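Local atomic coordinates of enterotoxin type A (Staphylococcus aureus, PDB entry 1DYQ), a protein that acts as a superantigen, activating T cells by binding directly to MHC class II and T-cell receptor molecules, and causes staphylococcal food poisoning. Residues 24-27 with 28-31. The protein carries 3 engineered substitutions. Sequence-based numbering, arbitrary orientation. Where two conformers were deposited one is given.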
ATOM      1  N   LEU A  24      -5.862  14.689  -5.875  1.00 14.68           N
ATOM      2  CA  LEU A  24      -4.533  14.882  -5.257  1.00 13.82           C
ATOM      3  C   LEU A  24      -4.638  14.876  -3.744  1.00 14.08           C
ATOM      4  O   LEU A  24      -3.819  14.308  -3.037  1.00 15.52           O
ATOM      5  CB  LEU A  24      -3.962  16.205  -5.763  0.50 17.09           C
ATOM      6  CG  LEU A  24      -2.469  16.337  -5.949  0.50 18.13           C
ATOM      7  CD1 LEU A  24      -1.874  15.171  -6.709  0.50 17.21           C
ATOM      8  CD2 LEU A  24      -2.133  17.667  -6.640  0.50 16.72           C
ATOM      9  N   GLY A  25      -5.695  15.528  -3.253  1.00 13.95           N
ATOM     10  CA  GLY A  25      -5.961  15.563  -1.820  1.00 13.61           C
ATOM     11  C   GLY A  25      -6.200  14.131  -1.294  1.00 11.49           C
ATOM     12  O   GLY A  25      -5.727  13.858  -0.194  1.00 12.11           O
ATOM     13  N   ASN A  26      -6.947  13.319  -2.018  1.00 11.87           N
ATOM     14  CA  ASN A  26      -7.184  11.942  -1.576  1.00 11.40           C
ATOM     15  C   ASN A  26      -5.889  11.130  -1.582  1.00 12.88           C
ATOM     16  O   ASN A  26      -5.637  10.343  -0.681  1.00 13.18           O
ATOM     17  CB  ASN A  26      -8.242  11.239  -2.379  1.00 11.84           C
ATOM     18  CG  ASN A  26      -9.643  11.837  -2.196  1.00 13.59           C
ATOM     19  OD1 ASN A  26      -9.866  12.447  -1.137  1.00 15.83           O
ATOM     20  ND2 ASN A  26     -10.496  11.603  -3.148  1.00 15.89           N
ATOM     21  N   LEU A  27      -5.083  11.294  -2.648  1.00 12.78           N
ATOM     22  CA  LEU A  27      -3.818  10.547  -2.698  1.00 13.68           C
ATOM     23  C   LEU A  27      -2.887  10.931  -1.591  1.00 10.67           C
ATOM     24  O   LEU A  27      -2.212  10.101  -0.966  1.00 11.26           O
ATOM     25  CB  LEU A  27      -3.141  10.799  -4.075  1.00 12.48           C
ATOM     26  CG  LEU A  27      -3.684   9.941  -5.207  1.00 14.05           C
ATOM     27  CD1 LEU A  27      -3.410  10.607  -6.562  1.00 13.81           C
ATOM     28  CD2 LEU A  27      -3.120   8.541  -5.153  1.00 15.01           C
ATOM     29  N   LYS A  28      -2.771  12.255  -1.285  1.00 10.49           N
ATOM     30  CA  LYS A  28      -1.924  12.683  -0.203  1.00 10.95           C
ATOM     31  C   LYS A  28      -2.383  12.143   1.142  1.00 12.68           C
ATOM     32  O   LYS A  28      -1.625  11.706   1.972  1.00 12.79           O
ATOM     33  CB  LYS A  28      -1.850  14.223  -0.125  1.00 12.69           C
ATOM     34  CG  LYS A  28      -0.825  14.689   0.889  1.00 13.19           C
ATOM     35  CD  LYS A  28      -0.620  16.211   0.770  1.00 14.41           C
ATOM     36  CE  LYS A  28       0.274  16.685   1.909  1.00 17.32           C
ATOM     37  NZ  LYS A  28       0.396  18.181   1.906  1.00 19.39           N
ATOM     38  N   GLN A  29      -3.757  12.146   1.306  1.00 12.14           N
ATOM     39  CA  GLN A  29      -4.253  11.582   2.577  1.00 11.58           C
ATOM     40  C   GLN A  29      -3.927  10.105   2.710  1.00 10.25           C
ATOM     41  O   GLN A  29      -3.446   9.688   3.772  1.00 11.75           O
ATOM     42  CB  GLN A  29      -5.795  11.774   2.610  1.00 12.21           C
ATOM     43  CG  GLN A  29      -6.379  11.128   3.897  1.00 13.10           C
ATOM     44  CD  GLN A  29      -7.897  11.292   3.909  1.00 15.49           C
ATOM     45  OE1 GLN A  29      -8.542  11.279   2.890  1.00 17.15           O
ATOM     46  NE2 GLN A  29      -8.441  11.473   5.122  1.00 16.17           N
ATOM     47  N   ILE A  30      -4.154   9.324   1.661  1.00 11.77           N
ATOM     48  CA  ILE A  30      -4.003   7.860   1.791  1.00 13.05           C
ATOM     49  C   ILE A  30      -2.573   7.434   1.875  1.00 12.41           C
ATOM     50  O   ILE A  30      -2.235   6.413   2.473  1.00 14.87           O
ATOM     51  CB  ILE A  30      -4.796   7.126   0.716  1.00 17.39           C
ATOM     52  CG1 ILE A  30      -5.164   5.695   1.103  1.00 21.68           C
ATOM     53  CG2 ILE A  30      -4.039   7.096  -0.608  1.00 16.43           C
ATOM     54  CD1 ILE A  30      -4.951   5.290   2.508  1.00 28.82           C
ATOM     55  N   TYR A  31      -1.608   8.265   1.352  1.00 11.06           N
ATOM     56  CA  TYR A  31      -0.197   7.896   1.497  1.00  9.79           C
ATOM     57  C   TYR A  31       0.567   8.710   2.480  1.00 11.17           C
ATOM     58  O   TYR A  31       1.782   8.409   2.726  1.00 13.10           O
ATOM     59  CB  TYR A  31       0.487   8.001   0.083  1.00 10.91           C
ATOM     60  CG  TYR A  31       0.018   6.877  -0.799  1.00  9.14           C
ATOM     61  CD1 TYR A  31       0.421   5.557  -0.493  1.00 10.09           C
ATOM     62  CD2 TYR A  31      -0.771   7.050  -1.913  1.00  9.96           C
ATOM     63  CE1 TYR A  31      -0.002   4.503  -1.275  1.00 11.19           C
ATOM     64  CE2 TYR A  31      -1.187   6.014  -2.699  1.00 11.13           C
ATOM     65  CZ  TYR A  31      -0.819   4.711  -2.372  1.00  9.73           C
ATOM     66  OH  TYR A  31      -1.192   3.664  -3.153  1.00 11.94           O
TER
HETATM   67  O   HOH W   1      -7.938   9.335   0.771  1.00 23.96           O
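Lys28 N donates to Leu24 O at 2.9 Å, with an N-H...O angle of 165°, the first of four consecutive i to i+4 bonds of helix 23-32. Gln29 N to Gly25 O, Ile30 N to Asn26 O and Tyr31 N to Leu27 O follow, each at 3.0 Å. The last is the least straight, its N-H...O angle 148°, and at Tyr31 the backbone has already begun to leave the helical conformation.

The carbonyl of Asn26 has a second donor. A water gives one hydrogen to Asn26 O at 2.9 Å and the other to Gln29 OE1, also at 2.9 Å, so it bridges backbone and side chain on the outer side of the helix. Gln29 can serve it because its chain is extended as far as the amide, with CG anti to the backbone N (chi1 177°). The Asn26 amide takes no part in this bridge; its ND2 is hydrogen-bonded to Gly204 O. Lys28, extended throughout, hydrogen-bonds through NZ to Asn172 OD1.

On the buried side, Leu27 and Tyr31 run side by side, one turn apart and pointing the same way. Methyl CD2 of Leu27 meets ring atom CE2 of Tyr31 at 4.0 Å, while CD2 of that ring passes 3.5 Å from Leu27 O, an oblique approach. CG2 of Ile30 sits beside Leu27 O at 3.5 Å, close to Asn26 O as well. Further out, the Tyr31 side chain touches Leu158 and Arg161 of helix 153-168.

This amphipathic helix thus rests, through Tyr31, on the long helix of the beta-grasp domain. Its outer flank offers a water-bridged amide; its inner flank carries the apolar Leu27-Tyr31 pair, and the hydroxyl of the buried tyrosine has its polar need met by a hydrogen bond with that of Tyr214.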